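Local coordinates for protein tungsten-containing formylmethanofuran dehydrogenase 2 subunit C (Methanothermobacter wolfeii, PDB 5T5I) that forms one subunit of a tungsten enzyme complex that interconverts carbon dioxide and formylmethanofuran in a methanogenic archaeon, at residues Asn160-Tyr165 / Gly188-Glu193; Ile231-Glu236 / Ile257-Val262. One frame throughout, in Å; residues are numbered along the deposited sequence.

Contact 1 of 2, residues Asn160-Tyr165 / Gly188-Glu193; sequences NEIGEY and GLIIIE
Ile162 and Ile190 meet at an oblique angle; Ile162 sends its end methyl and Ile190 meets it with CG2. From Ile162 the touching atom is the end methyl: CD1 comes within 3.7 Å of CG2 of Ile190. The same CD1 lies more loosely beside CG1 of Ile192, at 4.5 Å. It therefore faces two side chains that point the same way from alternate positions of one strand. The first torsion of Ile162 sets CG1 between the backbone N and the carbonyl carbon (chi1 68°), while CG2 lies beside the backbone N. The second torsion, 146°, lies off the staggered value, with CD1 turned toward the two isoleucines.

Ile190 uses both of its branches. CG2 receives the methyl of Ile162. CD1 lies against the turn backbone, 4.1 Å from O of Ile162 and 4.2 Å from CA of Gly163. A CB on Gly163 would come within clashing distance of that CD1, and the positive phi also suits glycine. Ile162 and Gly163 are the middle pair of a type II beta turn from Glu161 to Glu164. The turn closes through a weak bond of 3.3 Å from Glu164 N to Glu161 O. Backbone hydrogen bonds to Val136 and Gly182 join it to segments before and after it in the chain.

All four touching residues are buried. Ile162 also packs on Ile171 and Ile173 of the parallel strand 170-173 and on Pro181. A corner of one coil thus sends an aliphatic side chain inward against strands of later coils. Such inward-facing stacks of branched aliphatic residues are characteristic of the hydrophobic core of a parallel beta-helix.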
ATOM      1  N   ASN C 160      -3.937 -26.099  21.300  1.00 24.10           N
ATOM      2  CA  ASN C 160      -4.138 -24.828  21.990  1.00 23.45           C
ATOM      3  C   ASN C 160      -4.106 -24.913  23.490  1.00 24.95           C
ATOM      4  O   ASN C 160      -4.455 -25.936  24.074  1.00 24.35           O
ATOM      5  CB  ASN C 160      -5.495 -24.220  21.615  1.00 21.64           C
ATOM      6  CG  ASN C 160      -5.631 -23.733  20.198  1.00 33.89           C
ATOM      7  OD1 ASN C 160      -4.708 -23.785  19.393  1.00 25.39           O
ATOM      8  ND2 ASN C 160      -6.770 -23.150  19.897  1.00 28.67           N
ATOM      9  N   GLU C 161      -3.783 -23.772  24.105  1.00 20.74           N
ATOM     10  CA  GLU C 161      -3.893 -23.542  25.537  1.00 20.50           C
ATOM     11  C   GLU C 161      -3.146 -24.553  26.408  1.00 24.76           C
ATOM     12  O   GLU C 161      -3.641 -24.960  27.465  1.00 23.37           O
ATOM     13  CB  GLU C 161      -5.391 -23.457  25.919  1.00 20.65           C
ATOM     14  CG  GLU C 161      -6.134 -22.335  25.203  1.00 22.03           C
ATOM     15  CD  GLU C 161      -7.598 -22.272  25.582  1.00 34.07           C
ATOM     16  OE1 GLU C 161      -7.920 -21.694  26.646  1.00 25.40           O
ATOM     17  OE2 GLU C 161      -8.417 -22.894  24.868  1.00 24.66           O
ATOM     18  N   ILE C 162      -1.926 -24.937  25.992  1.00 22.37           N
ATOM     19  CA  ILE C 162      -1.147 -25.834  26.825  1.00 23.58           C
ATOM     20  C   ILE C 162      -0.730 -25.024  28.079  1.00 25.65           C
ATOM     21  O   ILE C 162      -0.479 -23.815  27.991  1.00 25.61           O
ATOM     22  CB  ILE C 162       0.077 -26.483  26.099  1.00 28.66           C
ATOM     23  CG1 ILE C 162       1.160 -25.464  25.748  1.00 30.54           C
ATOM     24  CG2 ILE C 162      -0.340 -27.287  24.837  1.00 27.67           C
ATOM     25  CD1 ILE C 162       2.519 -26.061  25.831  1.00 40.86           C
ATOM     26  N   GLY C 163      -0.765 -25.662  29.228  1.00 21.83           N
ATOM     27  CA  GLY C 163      -0.441 -25.008  30.492  1.00 22.22           C
ATOM     28  C   GLY C 163      -1.382 -23.884  30.894  1.00 24.96           C
ATOM     29  O   GLY C 163      -0.974 -22.934  31.565  1.00 24.52           O
ATOM     30  N   GLU C 164      -2.649 -23.982  30.497  1.00 22.12           N
ATOM     31  CA  GLU C 164      -3.678 -22.994  30.837  1.00 19.75           C
ATOM     32  C   GLU C 164      -3.837 -22.889  32.370  1.00 23.14           C
ATOM     33  O   GLU C 164      -4.039 -23.902  33.030  1.00 22.65           O
ATOM     34  CB  GLU C 164      -4.997 -23.383  30.140  1.00 20.56           C
ATOM     35  CG  GLU C 164      -6.209 -22.507  30.456  1.00 24.36           C
ATOM     36  CD  GLU C 164      -7.301 -23.152  31.287  1.00 35.09           C
ATOM     37  OE1 GLU C 164      -7.049 -24.221  31.881  1.00 29.25           O
ATOM     38  OE2 GLU C 164      -8.370 -22.525  31.449  1.00 30.00           O
ATOM     39  N   TYR C 165      -3.655 -21.672  32.932  1.00 20.47           N
ATOM     40  CA  TYR C 165      -3.697 -21.407  34.389  1.00 20.77           C
ATOM     41  C   TYR C 165      -2.641 -22.242  35.188  1.00 24.00           C
ATOM     42  O   TYR C 165      -2.848 -22.555  36.360  1.00 24.67           O
ATOM     43  CB  TYR C 165      -5.121 -21.590  34.982  1.00 21.89           C
ATOM     44  CG  TYR C 165      -6.050 -20.411  34.787  1.00 22.93           C
ATOM     45  CD1 TYR C 165      -5.980 -19.299  35.617  1.00 24.29           C
ATOM     46  CD2 TYR C 165      -7.032 -20.429  33.808  1.00 23.25           C
ATOM     47  CE1 TYR C 165      -6.849 -18.218  35.456  1.00 22.29           C
ATOM     48  CE2 TYR C 165      -7.909 -19.362  33.639  1.00 23.97           C
ATOM     49  CZ  TYR C 165      -7.807 -18.250  34.457  1.00 28.76           C
ATOM     50  OH  TYR C 165      -8.675 -17.208  34.268  1.00 28.36           O
ATOM     51  N   GLY C 188       5.462 -21.935  36.935  1.00 25.65           N
ATOM     52  CA  GLY C 188       5.898 -23.118  36.207  1.00 26.27           C
ATOM     53  C   GLY C 188       6.789 -22.768  35.037  1.00 28.30           C
ATOM     54  O   GLY C 188       7.175 -21.605  34.851  1.00 27.01           O
ATOM     55  N   LEU C 189       7.144 -23.789  34.266  1.00 25.28           N
ATOM     56  CA  LEU C 189       8.025 -23.650  33.108  1.00 23.86           C
ATOM     57  C   LEU C 189       7.435 -24.398  31.912  1.00 26.98           C
ATOM     58  O   LEU C 189       7.075 -25.565  32.036  1.00 25.21           O
ATOM     59  CB  LEU C 189       9.445 -24.174  33.451  1.00 23.36           C
ATOM     60  CG  LEU C 189      10.440 -24.334  32.299  1.00 26.78           C
ATOM     61  CD1 LEU C 189      10.734 -23.003  31.616  1.00 25.70           C
ATOM     62  CD2 LEU C 189      11.750 -24.982  32.793  1.00 30.02           C
ATOM     63  N   ILE C 190       7.319 -23.717  30.771  1.00 23.52           N
ATOM     64  CA  ILE C 190       6.884 -24.317  29.511  1.00 21.67           C
ATOM     65  C   ILE C 190       8.038 -24.139  28.523  1.00 25.26           C
ATOM     66  O   ILE C 190       8.471 -23.006  28.285  1.00 23.59           O
ATOM     67  CB  ILE C 190       5.583 -23.704  28.952  1.00 23.91           C
ATOM     68  CG1 ILE C 190       4.403 -23.961  29.915  1.00 23.43           C
ATOM     69  CG2 ILE C 190       5.251 -24.282  27.549  1.00 25.49           C
ATOM     70  CD1 ILE C 190       3.176 -23.083  29.639  1.00 23.12           C
ATOM     71  N   ILE C 191       8.520 -25.244  27.934  1.00 22.89           N
ATOM     72  CA  ILE C 191       9.553 -25.194  26.892  1.00 22.84           C
ATOM     73  C   ILE C 191       8.927 -25.732  25.590  1.00 26.00           C
ATOM     74  O   ILE C 191       8.487 -26.871  25.553  1.00 26.35           O
ATOM     75  CB  ILE C 191      10.843 -25.980  27.251  1.00 25.74           C
ATOM     76  CG1 ILE C 191      11.508 -25.413  28.531  1.00 26.75           C
ATOM     77  CG2 ILE C 191      11.827 -25.939  26.048  1.00 26.69           C
ATOM     78  CD1 ILE C 191      12.657 -26.260  29.089  1.00 32.01           C
ATOM     79  N   ILE C 192       8.928 -24.928  24.530  1.00 24.44           N
ATOM     80  CA  ILE C 192       8.451 -25.331  23.197  1.00 24.34           C
ATOM     81  C   ILE C 192       9.693 -25.378  22.287  1.00 26.58           C
ATOM     82  O   ILE C 192      10.302 -24.343  22.004  1.00 25.86           O
ATOM     83  CB  ILE C 192       7.331 -24.377  22.688  1.00 26.64           C
ATOM     84  CG1 ILE C 192       6.090 -24.434  23.639  1.00 26.86           C
ATOM     85  CG2 ILE C 192       6.913 -24.732  21.243  1.00 26.29           C
ATOM     86  CD1 ILE C 192       5.294 -23.183  23.679  1.00 33.32           C
ATOM     87  N   GLU C 193      10.106 -26.578  21.872  1.00 23.93           N
ATOM     88  CA  GLU C 193      11.310 -26.726  21.057  1.00 23.73           C
ATOM     89  C   GLU C 193      11.070 -26.348  19.592  1.00 28.52           C
ATOM     90  O   GLU C 193      12.010 -25.984  18.898  1.00 28.29           O
ATOM     91  CB  GLU C 193      11.924 -28.122  21.208  1.00 24.93           C
ATOM     92  CG  GLU C 193      12.259 -28.449  22.658  1.00 28.50           C
ATOM     93  CD  GLU C 193      12.998 -29.753  22.906  1.00 50.12           C
ATOM     94  OE1 GLU C 193      13.129 -30.562  21.960  1.00 41.28           O
ATOM     95  OE2 GLU C 193      13.398 -29.988  24.068  1.00 45.02           O
TER

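Contact 2 of 2, residues Ile231-Glu236 / Ile257-Val262; sequences IEVDGE and IVYAAV
Tyr259 presents its ring to the end methyl of Ile231, and the two side chains run past each other in opposite directions. Starting at the root, CB of Tyr259 lies 4.1 Å from CD1 of Ile231. The next atom, CG, is closer to that methyl, at 3.6 Å. CD2 is equally near. The remaining ring atoms of Tyr259, CD1, CE1, CE2 and CZ, lie round CD1 of Ile231 at 3.8 to 4.1 Å. The methyl sits over the middle of one ring face, 3.6 Å from the centroid and only 12° off the ring normal, which makes a CH-pi contact. Ile231 brings it there with an extended outer torsion (chi2 170°).

CE2 of Tyr259 also meets CG2 of Val233 at 4.1 Å. This approach is oblique, and the two side chains cross at a slant. Over the opposite face lies CG2 of Ile257, 3.6 Å above the plane and offset toward the rim. The ring is thus held between two isoleucine methyls. At the tip, the OH forms a hydrogen bond with OE2 of Glu228.

Replacing Tyr259 by an alanine would remove the ring and would probably open a gap between Ile231 and Ile257 and leave Glu228 without its phenol partner.

Ile231 and Val233 project from the first strand of a hairpin, whose type I' turn runs from Val233 to Glu236. Tyr259 lies on strand 256-261, between the parallel strand 208-211 and the antiparallel strand 241-247. Its side chain also packs on Thr208 and Val210 of the former, and on Phe242 and Lys244 of the latter.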
ATOM      1  N   ILE C 231      21.094 -19.410  28.883  1.00 34.02           N
ATOM      2  CA  ILE C 231      20.184 -19.278  30.010  1.00 33.65           C
ATOM      3  C   ILE C 231      19.975 -20.606  30.741  1.00 34.99           C
ATOM      4  O   ILE C 231      20.208 -21.680  30.186  1.00 32.33           O
ATOM      5  CB  ILE C 231      18.840 -18.600  29.593  1.00 36.40           C
ATOM      6  CG1 ILE C 231      17.970 -19.501  28.693  1.00 36.91           C
ATOM      7  CG2 ILE C 231      19.107 -17.232  28.927  1.00 37.46           C
ATOM      8  CD1 ILE C 231      16.545 -18.998  28.450  1.00 48.05           C
ATOM      9  N   GLU C 232      19.553 -20.501  32.008  1.00 32.41           N
ATOM     10  CA  GLU C 232      19.251 -21.636  32.873  1.00 31.68           C
ATOM     11  C   GLU C 232      17.985 -21.319  33.630  1.00 34.23           C
ATOM     12  O   GLU C 232      17.958 -20.321  34.350  1.00 33.92           O
ATOM     13  CB  GLU C 232      20.382 -21.911  33.865  1.00 33.18           C
ATOM     14  CG  GLU C 232      21.743 -22.070  33.208  1.00 41.80           C
ATOM     15  CD  GLU C 232      22.830 -22.526  34.157  1.00 53.00           C
ATOM     16  OE1 GLU C 232      22.513 -23.264  35.117  1.00 40.09           O
ATOM     17  OE2 GLU C 232      23.999 -22.128  33.955  1.00 49.17           O
ATOM     18  N   VAL C 233      16.930 -22.116  33.441  1.00 29.95           N
ATOM     19  CA  VAL C 233      15.650 -21.883  34.108  1.00 29.17           C
ATOM     20  C   VAL C 233      15.227 -23.149  34.820  1.00 32.60           C
ATOM     21  O   VAL C 233      14.972 -24.176  34.172  1.00 27.91           O
ATOM     22  CB  VAL C 233      14.552 -21.379  33.147  1.00 33.37           C
ATOM     23  CG1 VAL C 233      13.235 -21.158  33.905  1.00 33.41           C
ATOM     24  CG2 VAL C 233      14.994 -20.093  32.445  1.00 33.38           C
ATOM     25  N   ASP C 234      15.151 -23.063  36.167  1.00 31.68           N
ATOM     26  CA  ASP C 234      14.785 -24.189  37.022  1.00 32.58           C
ATOM     27  C   ASP C 234      15.655 -25.432  36.748  1.00 36.83           C
ATOM     28  O   ASP C 234      15.144 -26.537  36.672  1.00 36.88           O
ATOM     29  CB  ASP C 234      13.291 -24.520  36.853  1.00 35.33           C
ATOM     30  CG  ASP C 234      12.339 -23.373  37.113  1.00 44.90           C
ATOM     31  OD1 ASP C 234      12.778 -22.362  37.707  1.00 47.95           O
ATOM     32  OD2 ASP C 234      11.156 -23.481  36.718  1.00 47.88           O
ATOM     33  N   GLY C 235      16.947 -25.231  36.554  1.00 31.52           N
ATOM     34  CA  GLY C 235      17.878 -26.322  36.290  1.00 32.34           C
ATOM     35  C   GLY C 235      18.057 -26.708  34.831  1.00 35.26           C
ATOM     36  O   GLY C 235      19.006 -27.429  34.512  1.00 35.68           O
ATOM     37  N   GLU C 236      17.162 -26.242  33.929  1.00 30.35           N
ATOM     38  CA  GLU C 236      17.250 -26.545  32.497  1.00 30.34           C
ATOM     39  C   GLU C 236      18.225 -25.586  31.842  1.00 35.09           C
ATOM     40  O   GLU C 236      17.993 -24.380  31.864  1.00 33.89           O
ATOM     41  CB  GLU C 236      15.876 -26.397  31.808  1.00 30.97           C
ATOM     42  CG  GLU C 236      14.881 -27.460  32.214  1.00 38.63           C
ATOM     43  CD  GLU C 236      15.059 -28.806  31.532  1.00 52.25           C
ATOM     44  OE1 GLU C 236      14.267 -29.723  31.841  1.00 41.16           O
ATOM     45  OE2 GLU C 236      15.986 -28.957  30.705  1.00 47.46           O
ATOM     46  N   ILE C 257       7.775 -14.225  32.142  1.00 23.69           N
ATOM     47  CA  ILE C 257       8.913 -14.065  31.221  1.00 23.03           C
ATOM     48  C   ILE C 257       8.717 -14.960  30.000  1.00 25.42           C
ATOM     49  O   ILE C 257       8.399 -16.145  30.147  1.00 23.74           O
ATOM     50  CB  ILE C 257      10.279 -14.367  31.923  1.00 25.66           C
ATOM     51  CG1 ILE C 257      10.585 -13.368  33.064  1.00 25.57           C
ATOM     52  CG2 ILE C 257      11.439 -14.396  30.929  1.00 26.80           C
ATOM     53  CD1 ILE C 257      10.819 -11.879  32.636  1.00 30.09           C
ATOM     54  N   VAL C 258       8.923 -14.395  28.800  1.00 23.04           N
ATOM     55  CA  VAL C 258       8.918 -15.149  27.546  1.00 23.73           C
ATOM     56  C   VAL C 258      10.328 -15.012  26.931  1.00 26.20           C
ATOM     57  O   VAL C 258      10.784 -13.885  26.699  1.00 25.60           O
ATOM     58  CB  VAL C 258       7.819 -14.690  26.546  1.00 27.14           C
ATOM     59  CG1 VAL C 258       7.974 -15.389  25.190  1.00 27.14           C
ATOM     60  CG2 VAL C 258       6.427 -14.949  27.110  1.00 26.35           C
ATOM     61  N   TYR C 259      10.996 -16.151  26.668  1.00 22.82           N
ATOM     62  CA  TYR C 259      12.297 -16.205  25.978  1.00 22.77           C
ATOM     63  C   TYR C 259      12.025 -16.733  24.556  1.00 26.70           C
ATOM     64  O   TYR C 259      11.322 -17.730  24.403  1.00 25.74           O
ATOM     65  CB  TYR C 259      13.296 -17.142  26.683  1.00 22.39           C
ATOM     66  CG  TYR C 259      13.873 -16.591  27.966  1.00 23.00           C
ATOM     67  CD1 TYR C 259      14.842 -15.597  27.946  1.00 24.56           C
ATOM     68  CD2 TYR C 259      13.528 -17.136  29.198  1.00 23.76           C
ATOM     69  CE1 TYR C 259      15.419 -15.121  29.124  1.00 24.42           C
ATOM     70  CE2 TYR C 259      14.138 -16.706  30.378  1.00 25.26           C
ATOM     71  CZ  TYR C 259      15.067 -15.682  30.339  1.00 29.03           C
ATOM     72  OH  TYR C 259      15.652 -15.258  31.511  1.00 29.80           O
ATOM     73  N   ALA C 260      12.542 -16.059  23.531  1.00 23.61           N
ATOM     74  CA  ALA C 260      12.356 -16.489  22.144  1.00 23.15           C
ATOM     75  C   ALA C 260      13.720 -16.465  21.428  1.00 27.33           C
ATOM     76  O   ALA C 260      14.394 -15.425  21.430  1.00 26.30           O
ATOM     77  CB  ALA C 260      11.359 -15.580  21.436  1.00 23.31           C
ATOM     78  N   ALA C 261      14.132 -17.611  20.844  1.00 25.63           N
ATOM     79  CA  ALA C 261      15.429 -17.774  20.139  1.00 26.73           C
ATOM     80  C   ALA C 261      15.670 -16.664  19.111  1.00 30.47           C
ATOM     81  O   ALA C 261      14.796 -16.401  18.270  1.00 27.94           O
ATOM     82  CB  ALA C 261      15.496 -19.126  19.456  1.00 27.66           C
ATOM     83  N   VAL C 262      16.838 -15.997  19.199  1.00 28.82           N
ATOM     84  CA  VAL C 262      17.117 -14.839  18.342  1.00 30.32           C
ATOM     85  C   VAL C 262      17.102 -15.153  16.829  1.00 36.20           C
ATOM     86  O   VAL C 262      16.638 -14.316  16.052  1.00 35.67           O
ATOM     87  CB  VAL C 262      18.414 -14.056  18.707  1.00 35.28           C
ATOM     88  CG1 VAL C 262      18.376 -13.529  20.148  1.00 34.74           C
ATOM     89  CG2 VAL C 262      19.680 -14.859  18.420  1.00 36.26           C
TER

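Overall arrangement
The centres of the two contacts lie 13 Å apart, and strand 187-192 connects them. Ile190 and Ile192 serve contact 1, whereas Leu189 and Ile191 face the hairpin of contact 2. There, Leu189 CD2 is 3.6 Å from Val233 O, and Ile191 CD1 is 4.0 Å from Glu236 CG. Glu236 adds a salt bridge to Lys170. Contact 1 closes along the chain before contact 2 opens. The calcium ion lies nearer contact 1, about 11 Å from Gly163. Ser139, Tyr140 and Asp143 contribute to its site, and Ser139 is hydrogen-bonded to Glu164. The centre of contact 2 lies about 20 Å from the centre of the chain, against about 9 Å for contact 1.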